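Local coordinates for protein 4'-phospho-dehydrooxetanocin synthase (Bacillus megaterium, PDB 5UL3) that catalyses the oxidative ring contraction of dAMP to an oxetane aldehyde in oxetanocin A biosynthesis, using S-adenosylmethionine, a [4Fe-4S] cluster and cobalamin, at residues A[234-239]-A[263-267]; A[181-187]-A[213-219]; A[243-248]-A[260-264]. One frame throughout, in Å; residues are numbered along the deposited sequence. Where two conformers were deposited one is given.

In the fold
The three contacts follow one sheet of the Rossmann-fold domain that houses cobalamin and show how a cofactor pocket is built from ordinary strand and helix packing. Contact 2 pairs strands 180-184 and 212-216; contact 1 continues the sheet through 235-237 to the antiparallel strand 264-267; contact 3 seats helix 242-252 against the turn leading into that last strand. Contacts 1 and 2 have centres about 10 Å apart and meet at V215 O and C237 N (2.9 Å). Contacts 1 and 3 share G263 and I264, with centres about 9 Å apart. Cobalamin touches residues of contacts 1 and 2, while T244 of contact 3 has its side chain about 4 Å from the cofactor.

Contact 1 (A[234-239]-A[263-267]); sequences LLICDK and GISYV
The carboxylate of D238 is the flat group that meets the opposite strand: S265 OG donates to OD1 at 2.8 Å, arriving on the syn side and 18° out of the carboxylate plane. S265 is modelled in two conformers and this bond belongs to one of them, which makes it doubtful as a permanent link. The other oxygen, OD2, receives a weak hydrogen bond from H275. The second flat group, the Y266 ring, is approached obliquely by L235 CD2, and the firmer touch lies nearer its backbone, where CD2 packs on Y266 CB at 3.6 Å with the two side chains side by side.

The backbones of strands 235-237 and 264-267 pair antiparallel. I236 and S265 make the hydrogen-bonded pair: I236 N to S265 O is 3.0 Å and S265 N to I236 O is 2.8 Å, both donors in the carbonyl plane. C237 and I264 form the non-hydrogen-bonded pair. Beyond them D238 N donates to G263 O at 3.0 Å, and that same carbonyl accepts from a water which also takes the N-H of K239. A second water joins L234 O to V267 N at the other end.

The S265 hydroxyl lies between its backbone N and carbonyl carbon (chi1 48°), which places S265 OG 3.4 Å from I236 CB on the face the two residues share. On the C237 side lie T244 of helix 242-252 and cobalamin, which touches both C237 and K239.

The chemistry implies a strand end fastened by its main chain, with G263 O gripped by both a peptide N-H and a water. The S265 hydroxyl, in this conformer, and the weak bond from H275 may ease the negative charge of D238, whose next residue, K239, touches cobalamin.

Contact 2 (A[181-187]-A[213-219]); sequences IGLSVNF and ITVGNVI
The beta-alpha-beta crossover of strand 180-184, helix 190-205 and strand 212-216 lies in the cobalamin-binding Rossmann fold, and this contact joins its two parallel strands. T214 N donates to I181 O (2.9 Å), L183 N to T214 O (3.1 Å) and G216 N to L183 O (2.9 Å); V185 N to G216 O carries the pairing past the strand end. On the face toward helix 190-205, I213 CD1 lies alongside I181 CB and V215 CG1 packs on L183 CB.

Past the strands, the N217 amide reaches S184: ND2 donates to OG at 3.2 Å, with OG 21° out of the amide plane. S184 OG, on the face it shares with T214, also bonds N3B of cobalamin. The F187 ring follows, I219 CD1 lying 3.8 Å from F187 CD1 and V218 CG1 3.9 Å from F187 CE2, both oblique to the ring.

The same hydroxyl therefore accepts from the N217 amide and meets a cofactor nitrogen, which is consistent with OG donating to N3B. N217, itself part of the cobalamin pocket, probably helps to orient S184.

Contact 3 (A[243-248]-A[260-264]); sequences YTLRDL and EVNGI
T244 OG1 donates to N262 O at 2.7 Å, the shortest polar link between helix 242-252 and the turn that follows it, coming from above the carbonyl plane rather than along a lone pair. One helical turn later D247 completes the grip: its OD2 accepts the N-H of N262 at 2.9 Å through the anti lone pair, away from OD1. Two side chains of the helix thus hold the main chain of a single asparagine by its N-H and its C=O.

D247 has a partner in its own helix too. R246 NE forms a salt bridge to OD1 at 2.8 Å, met from above the carboxylate plane, while NH2 makes weak bonds to both oxygens. The guanidinium is itself flanked: NH1 stands 3.6 Å over one face of the Y243 ring, toward its rim, and a water at its edge links NH2 to N262 OD1, whose stronger partner is the backbone of E279.

Outward from the polar centre, N262 lays its amide against Y243, N262 CG and N262 ND2 each 3.7 Å from Y243 CB. With CG anti to the backbone N (chi1 179°), the side chain extends from the turn to reach there. V261 CG1 fits between D247 CB and L248 CD2, each 3.8 Å away, and T244 CG2 touches I264 CG2 at 3.6 Å. The turn from V261 to I264 is type II, and G263 holds its third position with a positive phi of 61°, a value that favours glycine.

Chemically, the turn's central peptide carbonyl and the N-H ahead of it are both satisfied by helix side chains. R246 probably favours the ionised form of D247, a strong acceptor, and D247 and T244 join helix 242-252 to the turn before strand 264-267.

Contact 1 (A[234-239]-A[263-267])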
# COMPACT_ATOMS: atom_id res chain seq x y z
N LEU A 234 -0.72 26.36 -8.76
CA LEU A 234 -0.55 25.17 -7.94
C LEU A 234 0.88 24.64 -8.06
O LEU A 234 1.51 24.71 -9.12
CB LEU A 234 -1.54 24.09 -8.39
CG LEU A 234 -1.65 22.79 -7.59
CD1 LEU A 234 -2.15 23.09 -6.18
CD2 LEU A 234 -2.59 21.82 -8.29
N LEU A 235 1.40 24.11 -6.95
CA LEU A 235 2.71 23.48 -6.93
C LEU A 235 2.53 21.98 -6.75
O LEU A 235 1.86 21.55 -5.82
CB LEU A 235 3.57 24.04 -5.81
CG LEU A 235 3.73 25.56 -5.77
CD1 LEU A 235 4.60 25.96 -4.60
CD2 LEU A 235 4.30 26.10 -7.08
N ILE A 236 3.12 21.18 -7.64
CA ILE A 236 2.95 19.73 -7.60
C ILE A 236 4.23 19.09 -7.07
O ILE A 236 5.31 19.35 -7.59
CB ILE A 236 2.57 19.17 -8.98
CG1 ILE A 236 1.12 19.57 -9.31
CG2 ILE A 236 2.70 17.64 -9.01
CD1 ILE A 236 0.69 19.18 -10.71
N CYS A 237 4.09 18.27 -6.03
CA CYS A 237 5.22 17.50 -5.51
C CYS A 237 5.37 16.24 -6.35
O CYS A 237 4.47 15.39 -6.36
CB CYS A 237 5.00 17.14 -4.04
SG CYS A 237 6.32 16.09 -3.35
N ASP A 238 6.50 16.14 -7.07
CA ASP A 238 6.69 15.09 -8.07
C ASP A 238 7.01 13.74 -7.45
O ASP A 238 6.62 12.70 -8.00
CB ASP A 238 7.81 15.48 -9.03
CG ASP A 238 7.42 16.62 -9.96
OD1 ASP A 238 6.21 16.78 -10.22
OD2 ASP A 238 8.33 17.33 -10.44
N LYS A 239 7.74 13.72 -6.33
CA LYS A 239 8.18 12.45 -5.75
C LYS A 239 7.96 12.46 -4.24
O LYS A 239 6.82 12.58 -3.78
CB LYS A 239 9.65 12.20 -6.10
CG LYS A 239 9.83 11.95 -7.62
CD LYS A 239 11.19 12.34 -8.11
CE LYS A 239 11.24 12.21 -9.65
NZ LYS A 239 12.61 12.48 -10.17
N GLY A 263 12.06 19.20 -5.70
CA GLY A 263 11.11 18.20 -6.16
C GLY A 263 9.71 18.66 -6.48
O GLY A 263 8.74 17.93 -6.22
N ILE A 264 9.56 19.85 -7.07
CA ILE A 264 8.24 20.32 -7.48
C ILE A 264 8.21 20.60 -8.97
O ILE A 264 9.24 20.87 -9.60
CB ILE A 264 7.78 21.59 -6.73
CG1 ILE A 264 8.78 22.71 -6.98
CG2 ILE A 264 7.57 21.32 -5.24
CD1 ILE A 264 8.25 24.10 -6.58
N SER A 265 7.02 20.52 -9.54
CA SER A 265 6.74 21.03 -10.87
C SER A 265 5.75 22.18 -10.76
O SER A 265 4.84 22.15 -9.92
CB SER A 265 6.19 19.94 -11.80
OG SER A 265 5.16 19.20 -11.17
N TYR A 266 5.93 23.20 -11.59
CA TYR A 266 5.12 24.41 -11.49
C TYR A 266 5.16 25.15 -12.81
O TYR A 266 5.99 24.88 -13.68
CB TYR A 266 5.61 25.29 -10.34
CG TYR A 266 7.01 25.81 -10.55
CD1 TYR A 266 8.13 25.02 -10.25
CD2 TYR A 266 7.23 27.08 -11.05
CE1 TYR A 266 9.42 25.50 -10.47
CE2 TYR A 266 8.51 27.57 -11.25
CZ TYR A 266 9.60 26.78 -10.97
OH TYR A 266 10.86 27.29 -11.18
N VAL A 267 4.23 26.10 -12.96
CA VAL A 267 4.20 26.99 -14.11
C VAL A 267 4.97 28.25 -13.74
O VAL A 267 4.62 28.92 -12.76
CB VAL A 267 2.76 27.33 -14.53
CG1 VAL A 267 2.76 28.10 -15.86
CG2 VAL A 267 1.92 26.07 -14.64
O HOH W 1 2.18 26.38 -10.94
O HOH W 2 9.46 15.50 -4.79

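Contact 2 (A[181-187]-A[213-219])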
# COMPACT_ATOMS: atom_id res chain seq x y z
N ILE A 181 -1.18 24.40 2.44
CA ILE A 181 -2.18 23.35 2.40
C ILE A 181 -1.71 22.31 1.40
O ILE A 181 -1.34 22.66 0.28
CB ILE A 181 -3.57 23.89 2.01
CG1 ILE A 181 -4.06 24.91 3.06
CG2 ILE A 181 -4.57 22.74 1.89
CD1 ILE A 181 -5.28 25.68 2.60
N GLY A 182 -1.72 21.05 1.80
CA GLY A 182 -1.34 19.97 0.90
C GLY A 182 -2.41 18.91 0.82
O GLY A 182 -2.95 18.48 1.84
N LEU A 183 -2.70 18.47 -0.40
CA LEU A 183 -3.60 17.35 -0.64
C LEU A 183 -2.82 16.16 -1.20
O LEU A 183 -2.04 16.33 -2.14
CB LEU A 183 -4.72 17.71 -1.62
CG LEU A 183 -5.47 19.03 -1.46
CD1 LEU A 183 -6.60 19.10 -2.52
CD2 LEU A 183 -6.01 19.17 -0.03
N SER A 184 -3.06 14.98 -0.63
CA SER A 184 -2.55 13.74 -1.21
C SER A 184 -3.62 13.18 -2.15
O SER A 184 -4.74 12.87 -1.71
CB SER A 184 -2.22 12.74 -0.09
OG SER A 184 -1.51 11.62 -0.58
N VAL A 185 -3.29 13.07 -3.43
CA VAL A 185 -4.26 12.78 -4.50
C VAL A 185 -3.88 11.44 -5.11
O VAL A 185 -2.84 11.32 -5.78
CB VAL A 185 -4.28 13.88 -5.57
CG1 VAL A 185 -5.31 13.54 -6.65
CG2 VAL A 185 -4.59 15.24 -4.95
N ASN A 186 -4.71 10.43 -4.89
CA ASN A 186 -4.46 9.06 -5.29
C ASN A 186 -5.39 8.67 -6.43
O ASN A 186 -6.26 9.44 -6.83
CB ASN A 186 -4.62 8.13 -4.09
CG ASN A 186 -3.57 7.06 -4.07
OD1 ASN A 186 -3.16 6.57 -5.12
ND2 ASN A 186 -3.11 6.71 -2.88
N PHE A 187 -5.18 7.45 -6.95
CA PHE A 187 -6.04 6.88 -7.99
C PHE A 187 -7.51 7.10 -7.68
O PHE A 187 -7.97 6.81 -6.57
CB PHE A 187 -5.77 5.38 -8.15
CG PHE A 187 -4.42 5.06 -8.70
CD1 PHE A 187 -4.16 5.17 -10.06
CD2 PHE A 187 -3.39 4.63 -7.86
CE1 PHE A 187 -2.91 4.87 -10.58
CE2 PHE A 187 -2.13 4.32 -8.38
CZ PHE A 187 -1.90 4.44 -9.74
N ILE A 213 -0.48 26.41 -1.88
CA ILE A 213 -1.25 25.19 -2.14
C ILE A 213 -0.36 24.22 -2.89
O ILE A 213 0.26 24.58 -3.90
CB ILE A 213 -2.52 25.49 -2.95
CG1 ILE A 213 -3.31 26.64 -2.32
CG2 ILE A 213 -3.40 24.25 -3.02
CD1 ILE A 213 -3.77 26.36 -0.91
N THR A 214 -0.30 22.98 -2.42
CA THR A 214 0.46 21.95 -3.11
C THR A 214 -0.34 20.65 -3.13
O THR A 214 -1.18 20.40 -2.25
CB THR A 214 1.86 21.76 -2.47
OG1 THR A 214 2.59 20.74 -3.18
CG2 THR A 214 1.79 21.39 -1.00
N VAL A 215 -0.12 19.82 -4.15
CA VAL A 215 -0.70 18.48 -4.17
C VAL A 215 0.45 17.51 -4.41
O VAL A 215 1.45 17.86 -5.04
CB VAL A 215 -1.79 18.28 -5.25
CG1 VAL A 215 -3.09 19.08 -4.89
CG2 VAL A 215 -1.27 18.65 -6.63
N GLY A 216 0.29 16.29 -3.90
CA GLY A 216 1.32 15.27 -4.08
C GLY A 216 0.70 13.91 -4.30
O GLY A 216 -0.52 13.80 -4.45
N ASN A 217 1.55 12.88 -4.26
CA ASN A 217 1.22 11.50 -4.62
C ASN A 217 1.11 11.35 -6.14
O ASN A 217 1.33 12.30 -6.90
CB ASN A 217 -0.06 11.01 -3.92
CG ASN A 217 0.03 9.53 -3.51
OD1 ASN A 217 0.78 8.75 -4.12
ND2 ASN A 217 -0.72 9.16 -2.49
N VAL A 218 0.80 10.13 -6.58
CA VAL A 218 1.16 9.71 -7.93
C VAL A 218 0.29 10.36 -9.02
O VAL A 218 0.76 10.57 -10.14
CB VAL A 218 1.11 8.18 -8.02
CG1 VAL A 218 -0.30 7.67 -7.83
CG2 VAL A 218 1.73 7.70 -9.34
N ILE A 219 -0.96 10.70 -8.72
CA ILE A 219 -1.88 11.16 -9.76
C ILE A 219 -1.46 12.53 -10.31
O ILE A 219 -1.30 12.65 -11.53
CB ILE A 219 -3.34 11.14 -9.25
CG1 ILE A 219 -3.87 9.70 -9.22
CG2 ILE A 219 -4.25 12.00 -10.12
CD1 ILE A 219 -3.65 8.95 -10.51

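Contact 3 (A[243-248]-A[260-264])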
# COMPACT_ATOMS: atom_id res chain seq x y z
N TYR A 243 11.33 16.79 1.76
CA TYR A 243 12.18 17.94 1.47
C TYR A 243 11.43 19.01 0.70
O TYR A 243 11.76 20.19 0.83
CB TYR A 243 13.40 17.50 0.67
CG TYR A 243 14.35 16.59 1.40
CD1 TYR A 243 14.25 16.40 2.77
CD2 TYR A 243 15.35 15.92 0.71
CE1 TYR A 243 15.11 15.56 3.44
CE2 TYR A 243 16.22 15.08 1.37
CZ TYR A 243 16.10 14.90 2.72
OH TYR A 243 16.98 14.06 3.37
N THR A 244 10.43 18.62 -0.09
CA THR A 244 9.56 19.59 -0.73
C THR A 244 8.90 20.49 0.31
O THR A 244 8.93 21.72 0.19
CB THR A 244 8.51 18.85 -1.57
OG1 THR A 244 9.13 18.26 -2.72
CG2 THR A 244 7.39 19.80 -2.02
N LEU A 245 8.32 19.89 1.35
CA LEU A 245 7.64 20.71 2.36
C LEU A 245 8.65 21.53 3.15
O LEU A 245 8.41 22.71 3.43
CB LEU A 245 6.79 19.82 3.28
CG LEU A 245 5.54 19.23 2.62
CD1 LEU A 245 4.89 18.21 3.55
CD2 LEU A 245 4.55 20.33 2.30
N ARG A 246 9.80 20.93 3.50
CA ARG A 246 10.88 21.71 4.10
C ARG A 246 11.19 22.97 3.29
O ARG A 246 11.36 24.06 3.86
CB ARG A 246 12.14 20.83 4.20
CG ARG A 246 13.37 21.58 4.70
CD ARG A 246 14.65 20.82 4.29
NE ARG A 246 14.86 20.82 2.85
CZ ARG A 246 15.74 20.06 2.21
NH1 ARG A 246 16.51 19.22 2.89
NH2 ARG A 246 15.85 20.13 0.90
N ASP A 247 11.27 22.83 1.98
CA ASP A 247 11.69 23.95 1.14
C ASP A 247 10.55 24.94 0.91
O ASP A 247 10.81 26.14 0.77
CB ASP A 247 12.26 23.44 -0.19
CG ASP A 247 13.67 22.89 -0.04
OD1 ASP A 247 14.22 22.92 1.07
OD2 ASP A 247 14.23 22.41 -1.06
N LEU A 248 9.30 24.48 0.88
CA LEU A 248 8.18 25.42 0.83
C LEU A 248 8.13 26.29 2.08
O LEU A 248 7.76 27.47 2.00
CB LEU A 248 6.86 24.67 0.66
CG LEU A 248 6.67 24.00 -0.70
CD1 LEU A 248 5.35 23.26 -0.71
CD2 LEU A 248 6.71 25.04 -1.80
N GLU A 260 14.22 27.00 -6.54
CA GLU A 260 15.12 26.27 -5.67
C GLU A 260 14.41 25.23 -4.80
O GLU A 260 15.08 24.51 -4.05
CB GLU A 260 15.88 27.25 -4.76
CG GLU A 260 16.90 28.12 -5.52
CD GLU A 260 17.49 29.22 -4.66
OE1 GLU A 260 16.73 29.88 -3.93
OE2 GLU A 260 18.72 29.42 -4.71
N VAL A 261 13.09 25.14 -4.88
CA VAL A 261 12.32 24.26 -4.00
C VAL A 261 12.44 22.82 -4.50
O VAL A 261 12.11 22.52 -5.65
CB VAL A 261 10.85 24.69 -3.95
CG1 VAL A 261 9.97 23.63 -3.25
CG2 VAL A 261 10.71 26.06 -3.26
N ASN A 262 12.89 21.93 -3.61
CA ASN A 262 13.08 20.52 -3.94
C ASN A 262 11.85 19.89 -4.58
O ASN A 262 10.73 20.00 -4.06
CB ASN A 262 13.43 19.74 -2.67
CG ASN A 262 13.61 18.26 -2.93
OD1 ASN A 262 14.73 17.81 -3.18
ND2 ASN A 262 12.52 17.49 -2.88
N GLY A 263 12.06 19.20 -5.70
CA GLY A 263 11.11 18.20 -6.16
C GLY A 263 9.71 18.66 -6.48
O GLY A 263 8.74 17.93 -6.22
N ILE A 264 9.56 19.85 -7.07
CA ILE A 264 8.24 20.32 -7.48
C ILE A 264 8.21 20.60 -8.97
O ILE A 264 9.24 20.87 -9.60
CB ILE A 264 7.78 21.59 -6.73
CG1 ILE A 264 8.78 22.71 -6.98
CG2 ILE A 264 7.57 21.32 -5.24
CD1 ILE A 264 8.25 24.10 -6.58
O HOH W 3 17.24 19.18 -1.57